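Local coordinates for lipoprotein (Mycoplasma mycoides subsp. capri, PDB 7ADK) that probably acts as a protease of the chymotrypsin-like PA clan, as do the mycoplasma peptidases that cleave antibody heavy chains, at residues Lys250-Ile256 and Asn778-Arg782; Asp183-Tyr187 and Tyr699-Tyr703; Gly694-Ser698 and Ile747-Phe751. All coordinates share one frame; numbering follows the deposited sequence.

The three contacts lie close together, with centres about 10 to 15 Å apart. Two loops run through the group: 694-703 supplies one side of both contact 2 and contact 3, and 250-256, in contact 1, touches both. Contacts 2 and 3 are buried, whereas contact 1 is only partly so. In contact 1 a lysine reaches a carbonyl of the turn between two strands, and the arginine of that turn packs on Val251 and Ile256; contact 2 sets a tyrosine of helix 176-192 against an isoleucine and a glutamine. In contact 3 backbone bonds join two loops of the peptidase family region. Cross-links include Val251 O to Gln700 NE2, Ser252 OG to Tyr699 O and Lys255 O to Arg750 NE.

Contact 1 (Lys250-Ile256 and Asn778-Arg782); sequences KVSGLKI and NETAR
Val251 lays its CG1 methyl over one face of the Arg782 guanidinium, 3.4 Å from NH1. Ile256 comes to the same nitrogen obliquely, its CD1 3.9 Å from Arg782 NH1, while the carbonyl oxygen of Ser252 lies farther off at the guanidinium edge, near its plane. Arg782 is extended from CG to NE, which carries its head out from the turn to these apolar groups. Lys255 takes a different target: its NZ donates to Ala781 O over 2.8 Å, nearly along the C=O axis. Its chain starts between the backbone N and the carbonyl carbon (chi1 70°), runs straight and bends at the last torsion, so that CE also passes 3.5 Å from Arg782 O. The turn is tied from within as an Asx motif. Asn778 OD1 accepts from Ala781 N at 2.9 Å with the N-H almost straight (170°), though the donor stands above the amide carbonyl plane, and Thr780 N adds a weak bond. Lys250 CB packs on Ala781 CB at 3.5 Å; the rest of Lys250 leads off to Asp248 O and Ser227 OG and makes a cation-pi contact with Tyr703. The like charges of Lys255 NZ and Arg782 NH1 stand 5.3 Å apart without touching; Ala781 O, bonded to Lys255 NZ, would partly offset the lysine's charge, while the Arg782 guanidinium packs against Val251 and Ile256.

Contact 2 (Asp183-Tyr187 and Tyr699-Tyr703); sequences DNERY and YQIGY
Tyr187 leaves its helix with CG opposite the backbone N (chi1 -163°), and Ile701 has its CG2 branch opposite its own N; together these place the isoleucine over one face of the tyrosine ring. Ile701 CB sits 3.8 Å from the Tyr187 ring centroid, close to the ring normal, in a CH-pi contact. The two side chains slide past each other in opposite directions: Ile701 CG2 reaches Tyr187 CD2 at 3.6 Å, while its CD1 passes on to Asp183 CB, one helical turn earlier, at 3.8 Å. Farther out, the phenol meets Gln700. Gln700 NE2 donates to Tyr187 OH at 3.0 Å along a nearly straight N-H (163°), and the oxygen lies in the amide plane. Ring and amide planes are turned 61° apart, the side chains crossing at about a right angle. Tyr187 OH also comes within 3.5 Å of Gly702 CA. Gln700 is fixed at both ends of its amide: OE1 accepts from Tyr703 N at 3.0 Å, and NE2 gives a second bond to Val251 O, so its rotation is set and the tyrosine hydroxyl meets a donor already in place. Asp183 turns its carboxylate to the hydroxyls of Tyr161 and Tyr171. The contact thus seats helix 176-192 on the loop between helix 688-691 and strand 712-714. Phe180 of that helix also packs on Ile701, while Gln700 and Tyr703 also touch strand 783-792.

Contact 3 (Gly694-Ser698 and Ile747-Phe751); sequences GNFFS and ILPRF
Leu748 O accepts from Ser698 N at 2.9 Å, with the donor close to the line of the carbonyl. Two carbons gather round the same oxygen: Ser698 CB at 3.4 Å and Phe697 CA at 3.5 Å, the latter a CA-H...O contact. A second backbone bond runs the other way, Arg750 N to Phe696 O at 3.0 Å, with a more bent N-H. The pair makes a single beta bridge at Phe697 and Pro749; the segments' end-to-end directions are 113° apart, and the pairing does not continue as regular strands. Arg750 has CG opposite its backbone N (chi1 -179°) and stays extended as far as NE. This sets the guanidinium against a face of the Phe751 ring and lets NE donate to Lys255 O. Asn695 meets the edge of that ring, its OD1 3.5 Å from Phe751 CD2, with amide and ring nearly perpendicular (87°). At the other end Ile747 CG2 touches the rim of Phe697, 3.6 Å from CE1, near the ring plane; Phe697 also meets the rings of Tyr606 and Phe609. The contact fastens the loop after helix 688-691 to the chain leaving strand 737-747. Strand 783-792 packs beside it through Thr783 and Leu785, strand 712-714 through Leu712 and Thr713, and strand 769-778 through Ala772 and Tyr774.

Contact 1 (Lys250-Ile256 and Asn778-Arg782)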
# COMPACT_ATOMS: atom_id res chain seq x y z
N LYS B 250 -9.13 5.58 -25.76
CA LYS B 250 -7.70 5.77 -25.97
C LYS B 250 -6.87 4.62 -25.38
O LYS B 250 -7.17 4.20 -24.27
CB LYS B 250 -7.27 7.06 -25.26
CG LYS B 250 -8.05 8.38 -25.43
CD LYS B 250 -7.82 9.13 -26.73
CE LYS B 250 -8.37 10.56 -26.66
NZ LYS B 250 -9.83 10.63 -26.65
N VAL B 251 -5.77 4.22 -26.03
CA VAL B 251 -4.63 3.38 -25.54
C VAL B 251 -3.37 3.67 -26.40
O VAL B 251 -3.49 4.43 -27.36
CB VAL B 251 -4.94 1.86 -25.56
CG1 VAL B 251 -4.00 1.07 -24.66
CG2 VAL B 251 -6.35 1.45 -25.11
N SER B 252 -2.17 3.14 -26.11
CA SER B 252 -1.08 2.96 -27.10
C SER B 252 -0.06 1.87 -26.73
O SER B 252 0.69 2.02 -25.76
CB SER B 252 -0.34 4.26 -27.38
OG SER B 252 0.84 4.04 -28.13
N GLY B 253 -0.00 0.80 -27.51
CA GLY B 253 0.82 -0.39 -27.29
C GLY B 253 2.27 -0.26 -27.77
O GLY B 253 2.77 -1.15 -28.46
N LEU B 254 2.91 0.86 -27.45
CA LEU B 254 4.23 1.23 -27.94
C LEU B 254 5.09 2.07 -26.99
O LEU B 254 6.31 1.99 -27.02
CB LEU B 254 4.05 1.94 -29.28
CG LEU B 254 5.36 2.24 -30.01
CD1 LEU B 254 5.16 2.10 -31.50
CD2 LEU B 254 5.88 3.65 -29.78
N LYS B 255 4.51 2.91 -26.13
CA LYS B 255 5.28 3.76 -25.19
C LYS B 255 5.93 3.00 -24.03
O LYS B 255 6.36 3.60 -23.05
CB LYS B 255 4.45 4.97 -24.73
CG LYS B 255 3.31 4.57 -23.79
CD LYS B 255 2.56 5.80 -23.31
CE LYS B 255 1.30 5.46 -22.49
NZ LYS B 255 0.16 5.06 -23.37
N ILE B 256 5.95 1.67 -24.10
CA ILE B 256 6.11 0.78 -22.95
C ILE B 256 7.30 -0.16 -23.18
O ILE B 256 8.35 0.04 -22.58
CB ILE B 256 4.76 0.09 -22.61
CG1 ILE B 256 3.62 1.13 -22.47
CG2 ILE B 256 4.91 -0.71 -21.31
CD1 ILE B 256 2.24 0.60 -22.12
N ASN B 778 -6.22 9.89 -17.91
CA ASN B 778 -6.89 8.80 -18.58
C ASN B 778 -6.11 7.51 -18.36
O ASN B 778 -5.15 7.20 -19.05
CB ASN B 778 -7.05 9.20 -20.05
CG ASN B 778 -7.88 8.21 -20.84
OD1 ASN B 778 -7.99 7.04 -20.52
ND2 ASN B 778 -8.47 8.66 -21.90
N GLU B 779 -6.51 6.73 -17.35
CA GLU B 779 -5.83 5.48 -16.98
C GLU B 779 -6.10 4.32 -17.95
O GLU B 779 -5.44 3.30 -17.84
CB GLU B 779 -6.10 5.13 -15.51
CG GLU B 779 -7.56 4.76 -15.18
CD GLU B 779 -7.75 4.35 -13.71
OE1 GLU B 779 -8.55 4.99 -12.98
OE2 GLU B 779 -7.16 3.35 -13.24
N THR B 780 -6.98 4.49 -18.93
CA THR B 780 -7.09 3.56 -20.07
C THR B 780 -6.12 3.94 -21.20
O THR B 780 -5.47 3.07 -21.76
CB THR B 780 -8.54 3.46 -20.56
OG1 THR B 780 -9.38 3.09 -19.50
CG2 THR B 780 -8.73 2.39 -21.62
N ALA B 781 -5.93 5.23 -21.47
CA ALA B 781 -4.85 5.75 -22.32
C ALA B 781 -3.45 5.55 -21.72
O ALA B 781 -2.45 5.56 -22.43
CB ALA B 781 -5.05 7.25 -22.54
N ARG B 782 -3.37 5.42 -20.39
CA ARG B 782 -2.14 5.38 -19.60
C ARG B 782 -1.34 6.69 -19.71
O ARG B 782 -0.12 6.70 -19.58
CB ARG B 782 -1.37 4.08 -19.87
CG ARG B 782 -2.28 2.84 -19.98
CD ARG B 782 -1.49 1.52 -19.96
NE ARG B 782 -2.35 0.39 -20.38
CZ ARG B 782 -2.36 -0.22 -21.54
NH1 ARG B 782 -1.56 0.11 -22.51
NH2 ARG B 782 -3.17 -1.20 -21.76

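Contact 2 (Asp183-Tyr187 and Tyr699-Tyr703)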
# COMPACT_ATOMS: atom_id res chain seq x y z
N ASP B 183 1.30 3.71 -36.97
CA ASP B 183 0.46 3.67 -35.77
C ASP B 183 -0.95 4.19 -36.01
O ASP B 183 -1.91 3.66 -35.46
CB ASP B 183 1.11 4.48 -34.65
CG ASP B 183 2.45 3.94 -34.15
OD1 ASP B 183 2.64 2.71 -34.16
OD2 ASP B 183 3.29 4.75 -33.69
N ASN B 184 -1.13 5.21 -36.85
CA ASN B 184 -2.45 5.77 -37.14
C ASN B 184 -3.31 4.81 -37.98
O ASN B 184 -4.50 4.68 -37.71
CB ASN B 184 -2.24 7.14 -37.78
CG ASN B 184 -3.53 7.85 -38.08
OD1 ASN B 184 -4.16 8.44 -37.22
ND2 ASN B 184 -3.97 7.82 -39.30
N GLU B 185 -2.75 4.03 -38.92
CA GLU B 185 -3.53 3.01 -39.64
C GLU B 185 -3.91 1.80 -38.77
O GLU B 185 -4.68 0.95 -39.22
CB GLU B 185 -2.87 2.62 -40.98
CG GLU B 185 -1.71 1.63 -40.90
CD GLU B 185 -1.35 0.93 -42.22
OE1 GLU B 185 -1.97 1.18 -43.26
OE2 GLU B 185 -0.44 0.08 -42.21
N ARG B 186 -3.41 1.71 -37.54
CA ARG B 186 -3.74 0.71 -36.51
C ARG B 186 -4.67 1.29 -35.45
O ARG B 186 -5.66 0.67 -35.09
CB ARG B 186 -2.45 0.18 -35.89
CG ARG B 186 -1.70 -0.62 -36.91
CD ARG B 186 -0.31 -1.08 -36.57
NE ARG B 186 0.19 -2.01 -37.60
CZ ARG B 186 0.31 -1.79 -38.89
NH1 ARG B 186 0.24 -0.60 -39.41
NH2 ARG B 186 0.48 -2.78 -39.71
N TYR B 187 -4.45 2.53 -35.04
CA TYR B 187 -5.32 3.25 -34.13
C TYR B 187 -6.70 3.46 -34.73
O TYR B 187 -7.71 3.27 -34.07
CB TYR B 187 -4.66 4.58 -33.77
CG TYR B 187 -5.26 5.23 -32.54
CD1 TYR B 187 -4.85 4.78 -31.28
CD2 TYR B 187 -6.22 6.25 -32.66
CE1 TYR B 187 -5.40 5.35 -30.12
CE2 TYR B 187 -6.77 6.83 -31.50
CZ TYR B 187 -6.36 6.37 -30.23
OH TYR B 187 -6.88 6.93 -29.12
N TYR B 699 3.53 8.40 -26.88
CA TYR B 699 3.17 8.01 -28.25
C TYR B 699 1.67 7.64 -28.33
O TYR B 699 1.28 6.72 -29.05
CB TYR B 699 4.13 6.92 -28.77
CG TYR B 699 5.56 7.31 -29.12
CD1 TYR B 699 6.41 7.90 -28.16
CD2 TYR B 699 6.07 7.04 -30.41
CE1 TYR B 699 7.74 8.22 -28.49
CE2 TYR B 699 7.41 7.34 -30.73
CZ TYR B 699 8.25 7.94 -29.77
OH TYR B 699 9.55 8.19 -30.06
N GLN B 700 0.79 8.31 -27.59
CA GLN B 700 -0.66 8.22 -27.74
C GLN B 700 -1.13 8.97 -29.01
O GLN B 700 -0.77 10.13 -29.21
CB GLN B 700 -1.35 8.77 -26.48
CG GLN B 700 -2.58 7.97 -26.05
CD GLN B 700 -3.80 8.19 -26.90
OE1 GLN B 700 -4.28 9.29 -27.09
NE2 GLN B 700 -4.39 7.16 -27.44
N ILE B 701 -1.93 8.33 -29.87
CA ILE B 701 -2.41 8.95 -31.12
C ILE B 701 -3.60 9.89 -30.88
O ILE B 701 -3.68 10.96 -31.47
CB ILE B 701 -2.76 7.86 -32.16
CG1 ILE B 701 -1.55 7.00 -32.56
CG2 ILE B 701 -3.46 8.43 -33.40
CD1 ILE B 701 -0.49 7.70 -33.39
N GLY B 702 -4.53 9.51 -30.00
CA GLY B 702 -5.81 10.19 -29.83
C GLY B 702 -5.70 11.64 -29.40
O GLY B 702 -6.34 12.50 -29.99
N TYR B 703 -4.90 11.93 -28.38
CA TYR B 703 -4.70 13.29 -27.88
C TYR B 703 -3.73 14.15 -28.71
O TYR B 703 -3.77 15.37 -28.60
CB TYR B 703 -4.23 13.22 -26.43
CG TYR B 703 -5.27 12.78 -25.42
CD1 TYR B 703 -6.49 13.46 -25.34
CD2 TYR B 703 -5.00 11.75 -24.50
CE1 TYR B 703 -7.45 13.11 -24.38
CE2 TYR B 703 -5.95 11.39 -23.53
CZ TYR B 703 -7.19 12.07 -23.48
OH TYR B 703 -8.13 11.70 -22.58

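Contact 3 (Gly694-Ser698 and Ile747-Phe751)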
# COMPACT_ATOMS: atom_id res chain seq x y z
N GLY B 694 14.53 11.64 -15.92
CA GLY B 694 13.07 11.67 -16.01
C GLY B 694 12.53 10.70 -17.07
O GLY B 694 13.22 9.78 -17.51
N ASN B 695 11.30 10.93 -17.49
CA ASN B 695 10.72 10.32 -18.69
C ASN B 695 10.24 11.42 -19.64
O ASN B 695 10.59 12.58 -19.48
CB ASN B 695 9.67 9.26 -18.28
CG ASN B 695 10.26 8.07 -17.54
OD1 ASN B 695 9.71 7.60 -16.56
ND2 ASN B 695 11.39 7.52 -17.93
N PHE B 696 9.52 11.04 -20.70
CA PHE B 696 9.38 11.85 -21.90
C PHE B 696 7.92 12.02 -22.32
O PHE B 696 6.99 11.84 -21.52
CB PHE B 696 10.25 11.21 -23.00
CG PHE B 696 11.67 10.89 -22.58
CD1 PHE B 696 12.64 11.90 -22.60
CD2 PHE B 696 12.01 9.60 -22.14
CE1 PHE B 696 13.95 11.62 -22.17
CE2 PHE B 696 13.32 9.32 -21.71
CZ PHE B 696 14.28 10.34 -21.72
N PHE B 697 7.70 12.39 -23.58
CA PHE B 697 6.39 12.46 -24.21
C PHE B 697 5.80 11.09 -24.60
O PHE B 697 6.50 10.14 -24.92
CB PHE B 697 6.50 13.38 -25.42
CG PHE B 697 7.05 14.77 -25.15
CD1 PHE B 697 6.44 15.60 -24.19
CD2 PHE B 697 8.14 15.25 -25.90
CE1 PHE B 697 6.94 16.89 -23.97
CE2 PHE B 697 8.59 16.56 -25.72
CZ PHE B 697 7.99 17.37 -24.75
N SER B 698 4.47 10.99 -24.57
CA SER B 698 3.68 9.81 -24.87
C SER B 698 3.41 9.62 -26.37
O SER B 698 3.03 10.55 -27.06
CB SER B 698 2.36 9.95 -24.13
OG SER B 698 1.59 8.79 -24.23
N ILE B 747 0.69 19.16 -23.34
CA ILE B 747 1.70 18.10 -23.30
C ILE B 747 1.08 16.79 -22.82
O ILE B 747 0.21 16.81 -21.95
CB ILE B 747 2.83 18.56 -22.35
CG1 ILE B 747 3.48 19.90 -22.75
CG2 ILE B 747 3.89 17.49 -22.17
CD1 ILE B 747 4.11 19.94 -24.13
N LEU B 748 1.51 15.66 -23.37
CA LEU B 748 1.14 14.31 -22.93
C LEU B 748 2.34 13.59 -22.27
O LEU B 748 3.16 12.99 -22.97
CB LEU B 748 0.55 13.48 -24.09
CG LEU B 748 -0.80 13.89 -24.69
CD1 LEU B 748 -1.88 13.99 -23.62
CD2 LEU B 748 -0.80 15.17 -25.51
N PRO B 749 2.48 13.65 -20.94
CA PRO B 749 3.44 12.86 -20.18
C PRO B 749 3.31 11.34 -20.35
O PRO B 749 2.21 10.79 -20.35
CB PRO B 749 3.16 13.26 -18.73
CG PRO B 749 1.77 13.85 -18.72
CD PRO B 749 1.78 14.56 -20.05
N ARG B 750 4.46 10.65 -20.47
CA ARG B 750 4.56 9.21 -20.81
C ARG B 750 3.89 8.24 -19.83
O ARG B 750 3.02 7.48 -20.25
CB ARG B 750 6.03 8.85 -21.03
CG ARG B 750 6.27 7.39 -21.43
CD ARG B 750 7.77 7.12 -21.55
NE ARG B 750 8.02 5.74 -21.97
CZ ARG B 750 9.15 5.07 -21.88
NH1 ARG B 750 10.25 5.59 -21.45
NH2 ARG B 750 9.18 3.83 -22.22
N PHE B 751 4.34 8.21 -18.58
CA PHE B 751 3.94 7.22 -17.57
C PHE B 751 3.12 7.88 -16.46
O PHE B 751 3.54 7.90 -15.31
CB PHE B 751 5.20 6.51 -17.00
CG PHE B 751 5.95 5.52 -17.87
CD1 PHE B 751 5.29 4.66 -18.77
CD2 PHE B 751 7.33 5.35 -17.66
CE1 PHE B 751 6.00 3.65 -19.44
CE2 PHE B 751 8.04 4.35 -18.34
CZ PHE B 751 7.37 3.48 -19.22